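Local coordinates for protein N-hydroxyarylamine O-acetyltransferase (PDB 4DMO) that acetylates arylamines, and probably N-hydroxyarylamines, as an active N-acetyltransferase with a non-canonical catalytic triad, at residues V89-G94 / I111-T116. Residues are numbered along the deposited sequence; the frame is centred on the assembly and turned at random.
Sequences VHLVSG and IATVLT
His90 and Val114, then Val92 and Ala112, are hydrogen-bonded pairs in the antiparallel beta hairpin of strands 88-98 and 103-117 of the arylamine N-acetyltransferase fold. Val114 N gives a nearly straight bond to His90 O (2.7 Å, 169° at the hydrogen), while His90 N returns a more bent one to Val114 O (2.8 Å), arriving in that carbonyl's plane. The next pair is a little longer, Val92 N to Ala112 O at 2.9 Å and Ala112 N to Val92 O at 3.0 Å, with both donors tilted off the carbonyl planes. Each of the four oxygens also receives a CA-H from a neighbouring non-hydrogen-bonded pair; Thr113 CA to His90 O is one, at 3.3 Å. On the His90, Val92, Ala112 and Val114 face, the two valines cross at about a right angle. Val92 CG1 meets Val114 CG1, while its CG2 packs beside Ala112, against CB and the carbonyl oxygen. Val114 CG2 packs against His90 CB. On the opposite face, Leu91 CG stands anti to its carbonyl carbon (chi1 -72°), and CD2 comes within 3.4 Å of Ala112 O, with Ile111 CG2 and Thr113 OG1 each 3.9 Å away. Helix 71-84 covers part of this face, Tyr79 touching both Val89 and Thr113, and helix 195-207 meets Ser93 through Lys197 and Ile111 through Ala201. Strand 120-124 continues the sheet beyond 103-117, with backbone bonds from Thr113 to Ile124 and from Leu115 to Tyr122. His90 ND1 is in a weak hydrogen bond with Glu192 OE1. At the Val89 end, Leu115 has CG anti to its backbone N (chi1 170°), and its CD1 presses on Val89 CG1 at 3.4 Å, tighter than a usual methyl contact.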
loop_
_atom_site.group_PDB
_atom_site.type_symbol
_atom_site.label_atom_id
_atom_site.label_comp_id
_atom_site.label_asym_id
_atom_site.label_seq_id
_atom_site.Cartn_x
_atom_site.Cartn_y
_atom_site.Cartn_z
ATOM N N VAL A 89 -5.855 1.698 16.318
ATOM C CA VAL A 89 -4.919 1.276 15.278
ATOM C C VAL A 89 -3.461 1.447 15.668
ATOM O O VAL A 89 -3.107 2.271 16.526
ATOM C CB VAL A 89 -5.185 2.039 13.952
ATOM C CG1 VAL A 89 -6.453 1.520 13.286
ATOM C CG2 VAL A 89 -5.263 3.535 14.173
ATOM N N HIS A 90 -2.609 0.664 15.021
ATOM C CA HIS A 90 -1.178 0.706 15.302
ATOM C C HIS A 90 -0.380 0.379 14.035
ATOM O O HIS A 90 -0.830 -0.368 13.191
ATOM C CB HIS A 90 -0.844 -0.300 16.412
ATOM C CG HIS A 90 -1.780 -0.226 17.587
ATOM N ND1 HIS A 90 -1.574 0.624 18.656
ATOM C CD2 HIS A 90 -2.926 -0.902 17.862
ATOM C CE1 HIS A 90 -2.559 0.480 19.527
ATOM N NE2 HIS A 90 -3.394 -0.438 19.069
ATOM N N LEU A 91 0.813 0.931 13.923
ATOM C CA LEU A 91 1.706 0.593 12.845
ATOM C C LEU A 91 2.563 -0.591 13.280
ATOM O O LEU A 91 2.850 -0.778 14.468
ATOM C CB LEU A 91 2.611 1.776 12.502
ATOM C CG LEU A 91 1.980 2.968 11.799
ATOM C CD1 LEU A 91 3.016 4.022 11.514
ATOM C CD2 LEU A 91 1.334 2.509 10.514
ATOM N N VAL A 92 2.948 -1.396 12.300
ATOM C CA VAL A 92 3.875 -2.484 12.520
ATOM C C VAL A 92 4.913 -2.463 11.421
ATOM O O VAL A 92 4.685 -1.918 10.319
ATOM C CB VAL A 92 3.167 -3.849 12.530
ATOM C CG1 VAL A 92 2.197 -3.916 13.707
ATOM C CG2 VAL A 92 2.456 -4.084 11.230
ATOM N N SER A 93 6.049 -3.077 11.735
ATOM C CA SER A 93 7.187 -3.132 10.845
ATOM C C SER A 93 7.408 -4.564 10.405
ATOM O O SER A 93 7.195 -5.496 11.172
ATOM C CB SER A 93 8.437 -2.593 11.560
ATOM O OG SER A 93 9.637 -2.978 10.909
ATOM N N GLY A 94 7.884 -4.722 9.182
ATOM C CA GLY A 94 8.166 -6.027 8.646
ATOM C C GLY A 94 9.111 -5.965 7.476
ATOM O O GLY A 94 9.677 -4.920 7.169
ATOM N N ILE A 111 6.018 -1.338 6.070
ATOM C CA ILE A 111 5.209 -0.819 7.152
ATOM C C ILE A 111 3.783 -1.144 6.840
ATOM O O ILE A 111 3.392 -1.102 5.688
ATOM C CB ILE A 111 5.319 0.681 7.271
ATOM C CG1 ILE A 111 6.741 1.076 7.625
ATOM C CG2 ILE A 111 4.302 1.228 8.281
ATOM C CD1 ILE A 111 7.164 0.695 9.011
ATOM N N ALA A 112 3.005 -1.460 7.862
ATOM C CA ALA A 112 1.584 -1.776 7.702
ATOM C C ALA A 112 0.842 -1.359 8.957
ATOM O O ALA A 112 1.438 -0.870 9.927
ATOM C CB ALA A 112 1.380 -3.259 7.437
ATOM N N THR A 113 -0.463 -1.570 8.934
ATOM C CA THR A 113 -1.351 -1.106 9.977
ATOM C C THR A 113 -2.113 -2.269 10.599
ATOM O O THR A 113 -2.596 -3.140 9.883
ATOM C CB THR A 113 -2.385 -0.140 9.364
ATOM O OG1 THR A 113 -1.723 0.944 8.705
ATOM C CG2 THR A 113 -3.303 0.416 10.426
ATOM N N VAL A 114 -2.238 -2.304 11.919
ATOM C CA VAL A 114 -3.122 -3.294 12.538
ATOM C C VAL A 114 -4.248 -2.572 13.285
ATOM O O VAL A 114 -4.055 -1.494 13.878
ATOM C CB VAL A 114 -2.395 -4.261 13.481
ATOM C CG1 VAL A 114 -1.318 -5.037 12.720
ATOM C CG2 VAL A 114 -1.814 -3.496 14.628
ATOM N N LEU A 115 -5.430 -3.154 13.178
ATOM C CA LEU A 115 -6.654 -2.581 13.710
ATOM C C LEU A 115 -7.323 -3.570 14.687
ATOM O O LEU A 115 -7.427 -4.765 14.416
ATOM C CB LEU A 115 -7.623 -2.250 12.571
ATOM C CG LEU A 115 -9.031 -1.878 13.074
ATOM C CD1 LEU A 115 -8.995 -0.615 13.884
ATOM C CD2 LEU A 115 -10.024 -1.726 11.940
ATOM N N THR A 116 -7.780 -3.034 15.808
ATOM C CA THR A 116 -8.505 -3.780 16.810
ATOM C C THR A 116 -9.981 -3.450 16.748
ATOM O O THR A 116 -10.382 -2.309 16.964
ATOM C CB THR A 116 -8.004 -3.415 18.196
ATOM O OG1 THR A 116 -6.617 -3.741 18.287
ATOM C CG2 THR A 116 -8.757 -4.158 19.260
#